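Local coordinates for mRNA-binding protein PUF3 (Saccharomyces cerevisiae, PDB 3K49) that binds recognition sequences in the 3' untranslated regions of mRNAs for mitochondrial proteins, including COX17, and promotes COX17 mRNA decay by enhancing deadenylation, at residues I243-V255 with Y274-I287. Sequence-based numbering, arbitrary orientation.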
loop_
_atom_site.group_PDB
_atom_site.type_symbol
_atom_site.label_atom_id
_atom_site.label_comp_id
_atom_site.label_asym_id
_atom_site.label_seq_id
_atom_site.Cartn_x
_atom_site.Cartn_y
_atom_site.Cartn_z
ATOM N N ILE A 243 -16.225 -0.934 -14.758
ATOM C CA ILE A 243 -16.201 -1.318 -13.349
ATOM C C ILE A 243 -16.339 -0.093 -12.453
ATOM O O ILE A 243 -16.981 -0.148 -11.405
ATOM C CB ILE A 243 -14.908 -2.068 -12.987
ATOM C CG1 ILE A 243 -14.744 -3.302 -13.876
ATOM C CG2 ILE A 243 -14.908 -2.457 -11.515
ATOM C CD1 ILE A 243 -15.875 -4.298 -13.753
ATOM N N LYS A 244 -15.735 1.018 -12.866
ATOM C CA LYS A 244 -15.849 2.240 -12.079
ATOM C C LYS A 244 -17.301 2.700 -12.003
ATOM O O LYS A 244 -17.733 3.254 -10.995
ATOM C CB LYS A 244 -14.971 3.353 -12.633
ATOM C CG LYS A 244 -14.939 4.577 -11.734
ATOM C CD LYS A 244 -14.069 5.671 -12.323
ATOM C CE LYS A 244 -14.080 6.936 -11.476
ATOM N NZ LYS A 244 -12.950 7.846 -11.873
ATOM N N GLN A 245 -18.048 2.454 -13.073
ATOM C CA GLN A 245 -19.466 2.778 -13.109
ATOM C C GLN A 245 -20.296 1.883 -12.163
ATOM O O GLN A 245 -21.114 2.385 -11.391
ATOM C CB GLN A 245 -19.992 2.701 -14.549
ATOM C CG GLN A 245 -21.468 3.099 -14.718
ATOM C CD GLN A 245 -21.734 4.560 -14.371
ATOM O OE1 GLN A 245 -20.864 5.407 -14.523
ATOM N NE2 GLN A 245 -22.941 4.854 -13.904
ATOM N N GLU A 246 -20.080 0.566 -12.212
ATOM C CA GLU A 246 -20.781 -0.362 -11.308
ATOM C C GLU A 246 -20.498 -0.060 -9.847
ATOM O O GLU A 246 -21.286 -0.399 -8.970
ATOM C CB GLU A 246 -20.409 -1.824 -11.600
ATOM C CG GLU A 246 -20.269 -2.118 -13.092
ATOM C CD GLU A 246 -19.518 -3.405 -13.395
ATOM O OE1 GLU A 246 -19.939 -4.477 -12.896
ATOM O OE2 GLU A 246 -18.513 -3.334 -14.143
ATOM N N ILE A 247 -19.354 0.553 -9.576
ATOM C CA ILE A 247 -19.013 0.883 -8.204
ATOM C C ILE A 247 -19.830 2.092 -7.792
ATOM O O ILE A 247 -20.463 2.087 -6.743
ATOM C CB ILE A 247 -17.513 1.150 -8.021
ATOM C CG1 ILE A 247 -16.710 -0.128 -8.274
ATOM C CG2 ILE A 247 -17.252 1.659 -6.625
ATOM C CD1 ILE A 247 -15.235 0.114 -8.595
ATOM N N ILE A 248 -19.823 3.118 -8.637
ATOM C CA ILE A 248 -20.657 4.288 -8.434
ATOM C C ILE A 248 -22.146 3.895 -8.317
ATOM O O ILE A 248 -22.855 4.294 -7.384
ATOM C CB ILE A 248 -20.518 5.265 -9.612
ATOM C CG1 ILE A 248 -19.069 5.740 -9.763
ATOM C CG2 ILE A 248 -21.449 6.443 -9.429
ATOM C CD1 ILE A 248 -18.520 6.469 -8.545
ATOM N N GLU A 249 -22.620 3.114 -9.279
ATOM C CA GLU A 249 -24.018 2.704 -9.276
ATOM C C GLU A 249 -24.333 1.976 -7.993
ATOM O O GLU A 249 -25.362 2.242 -7.385
ATOM C CB GLU A 249 -24.353 1.851 -10.498
ATOM C CG GLU A 249 -24.392 2.661 -11.787
ATOM C CD GLU A 249 -24.250 1.795 -13.035
ATOM O OE1 GLU A 249 -23.795 0.632 -12.917
ATOM O OE2 GLU A 249 -24.585 2.285 -14.140
ATOM N N THR A 250 -23.430 1.099 -7.556
ATOM C CA THR A 250 -23.665 0.336 -6.334
ATOM C C THR A 250 -23.650 1.234 -5.118
ATOM O O THR A 250 -24.447 1.049 -4.206
ATOM C CB THR A 250 -22.649 -0.793 -6.141
ATOM O OG1 THR A 250 -22.680 -1.668 -7.274
ATOM C CG2 THR A 250 -22.991 -1.588 -4.898
ATOM N N VAL A 251 -22.748 2.215 -5.109
ATOM C CA VAL A 251 -22.691 3.170 -4.007
ATOM C C VAL A 251 -23.934 4.064 -4.023
ATOM O O VAL A 251 -24.468 4.430 -2.972
ATOM C CB VAL A 251 -21.436 4.064 -4.058
ATOM C CG1 VAL A 251 -21.454 5.045 -2.898
ATOM C CG2 VAL A 251 -20.171 3.228 -4.029
ATOM N N ALA A 252 -24.390 4.419 -5.219
ATOM C CA ALA A 252 -25.614 5.188 -5.347
ATOM C C ALA A 252 -26.788 4.453 -4.676
ATOM O O ALA A 252 -27.507 5.021 -3.851
ATOM C CB ALA A 252 -25.909 5.468 -6.804
ATOM N N ASN A 253 -26.963 3.179 -5.009
ATOM C CA ASN A 253 -28.071 2.393 -4.465
ATOM C C ASN A 253 -28.037 2.209 -2.939
ATOM O O ASN A 253 -29.022 1.765 -2.338
ATOM C CB ASN A 253 -28.130 1.021 -5.136
ATOM C CG ASN A 253 -28.336 1.109 -6.633
ATOM O OD1 ASN A 253 -28.989 2.031 -7.128
ATOM N ND2 ASN A 253 -27.783 0.142 -7.369
ATOM N N ASN A 254 -26.918 2.555 -2.309
ATOM C CA ASN A 254 -26.750 2.283 -0.882
ATOM C C ASN A 254 -26.139 3.432 -0.108
ATOM O O ASN A 254 -25.576 3.231 0.976
ATOM C CB ASN A 254 -25.872 1.049 -0.690
ATOM C CG ASN A 254 -26.512 -0.199 -1.239
ATOM O OD1 ASN A 254 -27.311 -0.845 -0.556
ATOM N ND2 ASN A 254 -26.182 -0.541 -2.487
ATOM N N VAL A 255 -26.251 4.634 -0.659
ATOM C CA VAL A 255 -25.478 5.756 -0.159
ATOM C C VAL A 255 -25.479 5.862 1.347
ATOM O O VAL A 255 -24.435 6.038 1.974
ATOM C CB VAL A 255 -25.990 7.078 -0.697
ATOM C CG1 VAL A 255 -25.178 8.203 -0.087
ATOM C CG2 VAL A 255 -25.884 7.098 -2.212
ATOM N N TYR A 274 -13.528 11.201 -6.684
ATOM C CA TYR A 274 -12.936 10.860 -7.978
ATOM C C TYR A 274 -13.925 10.512 -9.095
ATOM O O TYR A 274 -13.525 10.278 -10.230
ATOM C CB TYR A 274 -11.899 9.749 -7.811
ATOM C CG TYR A 274 -10.716 10.198 -6.990
ATOM C CD1 TYR A 274 -9.912 11.251 -7.417
ATOM C CD2 TYR A 274 -10.413 9.593 -5.778
ATOM C CE1 TYR A 274 -8.833 11.680 -6.667
ATOM C CE2 TYR A 274 -9.332 10.014 -5.022
ATOM C CZ TYR A 274 -8.543 11.055 -5.470
ATOM O OH TYR A 274 -7.466 11.473 -4.713
ATOM N N GLY A 275 -15.211 10.473 -8.783
ATOM C CA GLY A 275 -16.198 10.221 -9.813
ATOM C C GLY A 275 -16.371 11.402 -10.757
ATOM O O GLY A 275 -16.149 12.550 -10.373
ATOM N N SER A 276 -16.763 11.116 -11.997
ATOM C CA SER A 276 -17.039 12.152 -12.994
ATOM C C SER A 276 -18.193 13.062 -12.558
ATOM O O SER A 276 -18.864 12.802 -11.557
ATOM C CB SER A 276 -17.357 11.521 -14.356
ATOM O OG SER A 276 -18.584 10.812 -14.318
ATOM N N LYS A 277 -18.417 14.133 -13.312
ATOM C CA LYS A 277 -19.504 15.057 -13.021
ATOM C C LYS A 277 -20.826 14.316 -12.823
ATOM O O LYS A 277 -21.530 14.523 -11.829
ATOM C CB LYS A 277 -19.629 16.098 -14.146
ATOM C CG LYS A 277 -19.239 15.576 -15.535
ATOM C CD LYS A 277 -20.420 14.960 -16.274
ATOM C CE LYS A 277 -20.007 13.694 -17.028
ATOM N NZ LYS A 277 -18.809 13.882 -17.909
ATOM N N ASN A 278 -21.151 13.447 -13.777
ATOM C CA ASN A 278 -22.400 12.690 -13.754
ATOM C C ASN A 278 -22.456 11.683 -12.605
ATOM O O ASN A 278 -23.423 11.652 -11.843
ATOM C CB ASN A 278 -22.610 11.982 -15.098
ATOM C CG ASN A 278 -24.064 11.623 -15.355
ATOM O OD1 ASN A 278 -24.822 11.332 -14.429
ATOM N ND2 ASN A 278 -24.456 11.638 -16.623
ATOM N N GLN A 279 -21.415 10.860 -12.488
ATOM C CA GLN A 279 -21.339 9.863 -11.423
ATOM C C GLN A 279 -21.549 10.511 -10.056
ATOM O O GLN A 279 -22.225 9.966 -9.182
ATOM C CB GLN A 279 -19.996 9.129 -11.485
ATOM C CG GLN A 279 -19.837 8.293 -12.742
ATOM C CD GLN A 279 -18.409 7.890 -13.009
ATOM O OE1 GLN A 279 -17.478 8.481 -12.468
ATOM N NE2 GLN A 279 -18.224 6.885 -13.858
ATOM N N LYS A 280 -20.980 11.698 -9.886
ATOM C CA LYS A 280 -21.056 12.414 -8.618
ATOM C C LYS A 280 -22.475 12.897 -8.326
ATOM O O LYS A 280 -22.965 12.794 -7.197
ATOM C CB LYS A 280 -20.088 13.596 -8.629
ATOM C CG LYS A 280 -20.124 14.451 -7.377
ATOM C CD LYS A 280 -19.026 15.513 -7.436
ATOM C CE LYS A 280 -17.730 14.936 -8.009
ATOM N NZ LYS A 280 -16.590 15.901 -7.934
ATOM N N ASP A 281 -23.130 13.426 -9.354
ATOM C CA ASP A 281 -24.482 13.938 -9.199
ATOM C C ASP A 281 -25.434 12.777 -8.947
ATOM O O ASP A 281 -26.397 12.894 -8.186
ATOM C CB ASP A 281 -24.897 14.743 -10.435
ATOM C CG ASP A 281 -24.115 16.047 -10.572
ATOM O OD1 ASP A 281 -24.094 16.842 -9.604
ATOM O OD2 ASP A 281 -23.520 16.282 -11.648
ATOM N N LEU A 282 -25.143 11.648 -9.585
ATOM C CA LEU A 282 -25.890 10.418 -9.352
ATOM C C LEU A 282 -25.916 10.039 -7.872
ATOM O O LEU A 282 -26.928 9.567 -7.361
ATOM C CB LEU A 282 -25.285 9.281 -10.167
ATOM C CG LEU A 282 -26.079 7.987 -10.089
ATOM C CD1 LEU A 282 -27.544 8.321 -10.197
ATOM C CD2 LEU A 282 -25.643 7.026 -11.187
ATOM N N ILE A 283 -24.798 10.241 -7.186
ATOM C CA ILE A 283 -24.706 9.882 -5.781
ATOM C C ILE A 283 -25.338 10.940 -4.887
ATOM O O ILE A 283 -26.010 10.620 -3.907
ATOM C CB ILE A 283 -23.236 9.677 -5.361
ATOM C CG1 ILE A 283 -22.626 8.494 -6.112
ATOM C CG2 ILE A 283 -23.119 9.500 -3.850
ATOM C CD1 ILE A 283 -21.126 8.401 -5.955
ATOM N N ILE A 284 -25.105 12.204 -5.216
ATOM C CA ILE A 284 -25.562 13.305 -4.378
ATOM C C ILE A 284 -27.075 13.481 -4.478
ATOM O O ILE A 284 -27.726 13.924 -3.533
ATOM C CB ILE A 284 -24.842 14.608 -4.745
ATOM C CG1 ILE A 284 -23.329 14.403 -4.632
ATOM C CG2 ILE A 284 -25.312 15.751 -3.853
ATOM C CD1 ILE A 284 -22.506 15.604 -5.005
ATOM N N SER A 285 -27.632 13.108 -5.626
ATOM C CA SER A 285 -29.073 13.190 -5.842
ATOM C C SER A 285 -29.842 12.227 -4.941
ATOM O O SER A 285 -31.075 12.204 -4.948
ATOM C CB SER A 285 -29.410 12.920 -7.312
ATOM O OG SER A 285 -29.177 11.566 -7.653
ATOM N N LYS A 286 -29.112 11.434 -4.165
ATOM C CA LYS A 286 -29.725 10.493 -3.238
ATOM C C LYS A 286 -29.894 11.133 -1.866
ATOM O O LYS A 286 -30.715 10.692 -1.059
ATOM C CB LYS A 286 -28.871 9.226 -3.121
ATOM C CG LYS A 286 -28.659 8.497 -4.437
ATOM C CD LYS A 286 -29.948 7.854 -4.921
ATOM C CE LYS A 286 -29.726 7.076 -6.210
ATOM N NZ LYS A 286 -30.881 6.183 -6.509
ATOM N N ILE A 287 -29.122 12.182 -1.611
ATOM C CA ILE A 287 -29.071 12.788 -0.288
ATOM C C ILE A 287 -29.610 14.209 -0.287
ATOM O O ILE A 287 -30.044 14.714 0.746
ATOM C CB ILE A 287 -27.629 12.811 0.245
ATOM C CG1 ILE A 287 -27.013 11.418 0.164
ATOM C CG2 ILE A 287 -27.591 13.317 1.679
ATOM C CD1 ILE A 287 -25.615 11.364 0.722
#
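Ile-248, midway along helix 243-252, packs against Gln-279 in the first turn of helix 277-284; the two helices run nearly parallel, their axes within 9.1 Å at an angle of 17°. The Ile-248 side chain crosses that of Gln-279 at about a right angle, its CG2 lying 3.7 Å from Gln-279 CB, and its CG2 also meets Ile-283 CD1. Near Ala-252 and Ile-283 the backbones draw closest, CA to CA 4.8 Å. Val-255 closes this buried side: with CG1 anti to its backbone N (chi1 177°), it turns CG1 onto Ile-287 CD1 and CG2 onto Ile-283 CG2.

Polar atoms within the packed part are satisfied. Gln-279 OE1 takes Ser-276 N at 2.8 Å, beside a capping box whose bond from Gln-279 N to Ser-276 OG is weak. The extended Lys-244 brings NZ 3.0 Å from Tyr-274 O, above the carbonyl plane; NZ also bonds Gln-232 O.

The open side begins where Gln-279 NE2 donates to Gln-245 OE1 (3.1 Å), their amide planes 36° apart, while the partly exposed Gln-245 uses NE2 to reach Glu-249 OE2. An alanine in place of Gln-279 would probably leave Gln-245 OE1 and Ser-276 N without these partners and open a gap beside Ile-248. At the edge Leu-282 CG rests on Ala-252 CB, and tight packing gives way to exposed Lys-286, its aliphatic chain over Ala-252.

The contact spans the Pumilio 6/7 boundary of the PUM-HD, about 10 Å from the RNA at its nearest atom. The amide bond joins the first turn of 277-284 to Gln-245, while the ammonium holds the C-terminal end of helix 264-274.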